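Local coordinates for thioredoxin family protein (Pseudomonas aeruginosa, PDB 1Z6N), which is of uncharacterised function but belongs to the thioredoxin family, binds a magnesium ion, and may take part in thiol-disulphide chemistry, at residues A[142-146]-A[147-151]. Residues are numbered along the deposited sequence; the frame is centred on the assembly and turned at random.
Sequences LAAYK and AGDYL
The Y150 ring meets A144 and Y145 at the end of helix 139-146, and it does not stack on the Y145 ring. The methyl CB of A144 sits at the Y150 ring edge, near the ring plane, 4.0 Å from CE1, while CA of Y145 approaches CD1 obliquely at 3.7 Å. Y150 CD1 also lies 3.9 Å from Y145 CB, and Y150 CB stands at the edge of the Y145 ring, near its plane. The bond from CA to CB of Y145 points away from the loop; with CG anti to the backbone N (chi1 162°), beside the carbonyl carbon, the ring is placed for its OH to hydrogen-bond to D68 and N72.

The backbone at the end of the helix is a worked example of the Schellman motif. D149 N reaches back to A144 O (2.8 Å, 162° at the hydrogen), and G148 N to Y145 O (2.8 Å), the latter donor standing above the carbonyl plane. G148 makes the reversal at a phi of +91°, a left-handed conformation readily adopted by glycine. Water 1 extends the cap, donating to Y145 O and accepting from Y150 N. D149 lies alongside the A144 methyl, with OD2 3.4 Å from CB; its OD1 forms a salt bridge with K35 of helix 23-39, which also bonds to A147 O and ties the cap to that helix.

The capped end thus leads through a type I turn, G148 to L151, into helix 151-164. Y145 and L151 pack on I71 of helix 67-82, at whose start lies a possible thioredoxin-type CxxC, its cysteines near the Y145 side chain but not touching it, and both tyrosines touch V134 of helix 132-137.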
ATOM      1  N   LEU A 142      13.972  11.240   4.358  1.00 18.17           N
ATOM      2  CA  LEU A 142      14.182   9.897   3.799  1.00 18.79           C
ATOM      3  C   LEU A 142      14.778   8.938   4.803  1.00 18.01           C
ATOM      4  O   LEU A 142      14.325   7.804   4.915  1.00 18.34           O
ATOM      5  CB  LEU A 142      15.049   9.932   2.534  1.00 19.11           C
ATOM      6  CG  LEU A 142      14.354  10.116   1.181  1.00 20.14           C
ATOM      7  CD1 LEU A 142      15.369  10.081   0.038  1.00 19.39           C
ATOM      8  CD2 LEU A 142      13.264   9.070   0.970  1.00 19.34           C
ATOM      9  N   ALA A 143      15.787   9.406   5.540  1.00 17.52           N
ATOM     10  CA  ALA A 143      16.432   8.602   6.561  1.00 16.69           C
ATOM     11  C   ALA A 143      15.417   8.009   7.533  1.00 15.64           C
ATOM     12  O   ALA A 143      15.384   6.799   7.722  1.00 15.67           O
ATOM     13  CB  ALA A 143      17.502   9.416   7.307  1.00 17.38           C
ATOM     14  N   ALA A 144      14.582   8.868   8.122  1.00 13.93           N
ATOM     15  CA  ALA A 144      13.561   8.433   9.081  1.00 13.03           C
ATOM     16  C   ALA A 144      12.523   7.532   8.419  1.00 12.36           C
ATOM     17  O   ALA A 144      12.078   6.540   8.997  1.00 12.45           O
ATOM     18  CB  ALA A 144      12.880   9.632   9.694  1.00 12.11           C
ATOM     19  N   TYR A 145      12.140   7.888   7.199  1.00 11.90           N
ATOM     20  CA  TYR A 145      11.257   7.043   6.406  1.00 11.54           C
ATOM     21  C   TYR A 145      11.827   5.632   6.151  1.00 12.24           C
ATOM     22  O   TYR A 145      11.136   4.635   6.393  1.00 11.72           O
ATOM     23  CB  TYR A 145      10.908   7.744   5.096  1.00 10.56           C
ATOM     24  CG  TYR A 145      10.362   6.825   4.038  1.00  9.55           C
ATOM     25  CD1 TYR A 145       9.074   6.301   4.143  1.00  9.10           C
ATOM     26  CD2 TYR A 145      11.135   6.484   2.933  1.00  7.70           C
ATOM     27  CE1 TYR A 145       8.567   5.451   3.160  1.00  8.02           C
ATOM     28  CE2 TYR A 145      10.636   5.634   1.945  1.00  8.70           C
ATOM     29  CZ  TYR A 145       9.353   5.125   2.074  1.00  9.68           C
ATOM     30  OH  TYR A 145       8.843   4.292   1.097  1.00  9.79           O
ATOM     31  N   LYS A 146      13.075   5.556   5.669  1.00 13.38           N
ATOM     32  CA  LYS A 146      13.723   4.263   5.350  1.00 15.22           C
ATOM     33  C   LYS A 146      13.912   3.433   6.618  1.00 15.03           C
ATOM     34  O   LYS A 146      14.033   2.201   6.567  1.00 16.00           O
ATOM     35  CB  LYS A 146      15.070   4.465   4.650  1.00 15.25           C
ATOM     36  CG  LYS A 146      14.997   4.901   3.192  1.00 17.29           C
ATOM     37  CD  LYS A 146      16.392   5.241   2.652  1.00 17.98           C
ATOM     38  CE  LYS A 146      16.338   5.910   1.283  1.00 22.55           C
ATOM     39  NZ  LYS A 146      17.688   6.450   0.930  1.00 24.56           N
ATOM     40  N   ALA A 147      13.931   4.121   7.756  1.00 15.47           N
ATOM     41  CA  ALA A 147      13.962   3.493   9.067  1.00 15.67           C
ATOM     42  C   ALA A 147      12.581   3.111   9.620  1.00 15.37           C
ATOM     43  O   ALA A 147      12.482   2.569  10.720  1.00 15.98           O
ATOM     44  CB  ALA A 147      14.711   4.384  10.060  1.00 15.80           C
ATOM     45  N   GLY A 148      11.508   3.414   8.886  1.00 14.61           N
ATOM     46  CA  GLY A 148      10.164   3.060   9.348  1.00 13.55           C
ATOM     47  C   GLY A 148       9.392   4.074  10.188  1.00 13.13           C
ATOM     48  O   GLY A 148       8.346   3.753  10.763  1.00 12.51           O
ATOM     49  N   ASP A 149       9.857   5.313  10.238  1.00 12.45           N
ATOM     50  CA  ASP A 149       9.195   6.286  11.102  1.00 12.72           C
ATOM     51  C   ASP A 149       7.871   6.841  10.544  1.00 12.23           C
ATOM     52  O   ASP A 149       7.167   7.573  11.240  1.00 12.64           O
ATOM     53  CB  ASP A 149      10.160   7.414  11.496  1.00 13.09           C
ATOM     54  CG  ASP A 149      11.329   6.921  12.351  1.00 15.02           C
ATOM     55  OD1 ASP A 149      11.257   5.805  12.907  1.00 16.69           O
ATOM     56  OD2 ASP A 149      12.323   7.666  12.470  1.00 19.44           O
ATOM     57  N   TYR A 150       7.533   6.474   9.306  1.00 11.44           N
ATOM     58  CA  TYR A 150       6.309   6.961   8.659  1.00 10.94           C
ATOM     59  C   TYR A 150       5.373   5.826   8.223  1.00 10.53           C
ATOM     60  O   TYR A 150       4.568   6.000   7.302  1.00  9.64           O
ATOM     61  CB  TYR A 150       6.652   7.828   7.445  1.00 10.76           C
ATOM     62  CG  TYR A 150       7.304   9.150   7.759  1.00 11.65           C
ATOM     63  CD1 TYR A 150       8.683   9.249   7.916  1.00 12.39           C
ATOM     64  CD2 TYR A 150       6.541  10.315   7.856  1.00 10.01           C
ATOM     65  CE1 TYR A 150       9.293  10.457   8.174  1.00 12.05           C
ATOM     66  CE2 TYR A 150       7.142  11.546   8.122  1.00 10.73           C
ATOM     67  CZ  TYR A 150       8.518  11.609   8.289  1.00 11.49           C
ATOM     68  OH  TYR A 150       9.111  12.821   8.550  1.00 12.87           O
ATOM     69  N   LEU A 151       5.458   4.672   8.892  1.00 10.19           N
ATOM     70  CA  LEU A 151       4.557   3.561   8.578  1.00 10.72           C
ATOM     71  C   LEU A 151       3.094   3.917   8.776  1.00 10.47           C
ATOM     72  O   LEU A 151       2.262   3.610   7.921  1.00 10.48           O
ATOM     73  CB  LEU A 151       4.889   2.312   9.398  1.00 11.48           C
ATOM     74  CG  LEU A 151       6.083   1.477   8.961  1.00 13.15           C
ATOM     75  CD1 LEU A 151       5.789   0.587   7.795  1.00 11.59           C
ATOM     76  CD2 LEU A 151       7.265   2.321   8.648  1.00 15.76           C
TER
HETATM   77  O   HOH W   1       8.386   4.715   7.197  1.00 12.10           O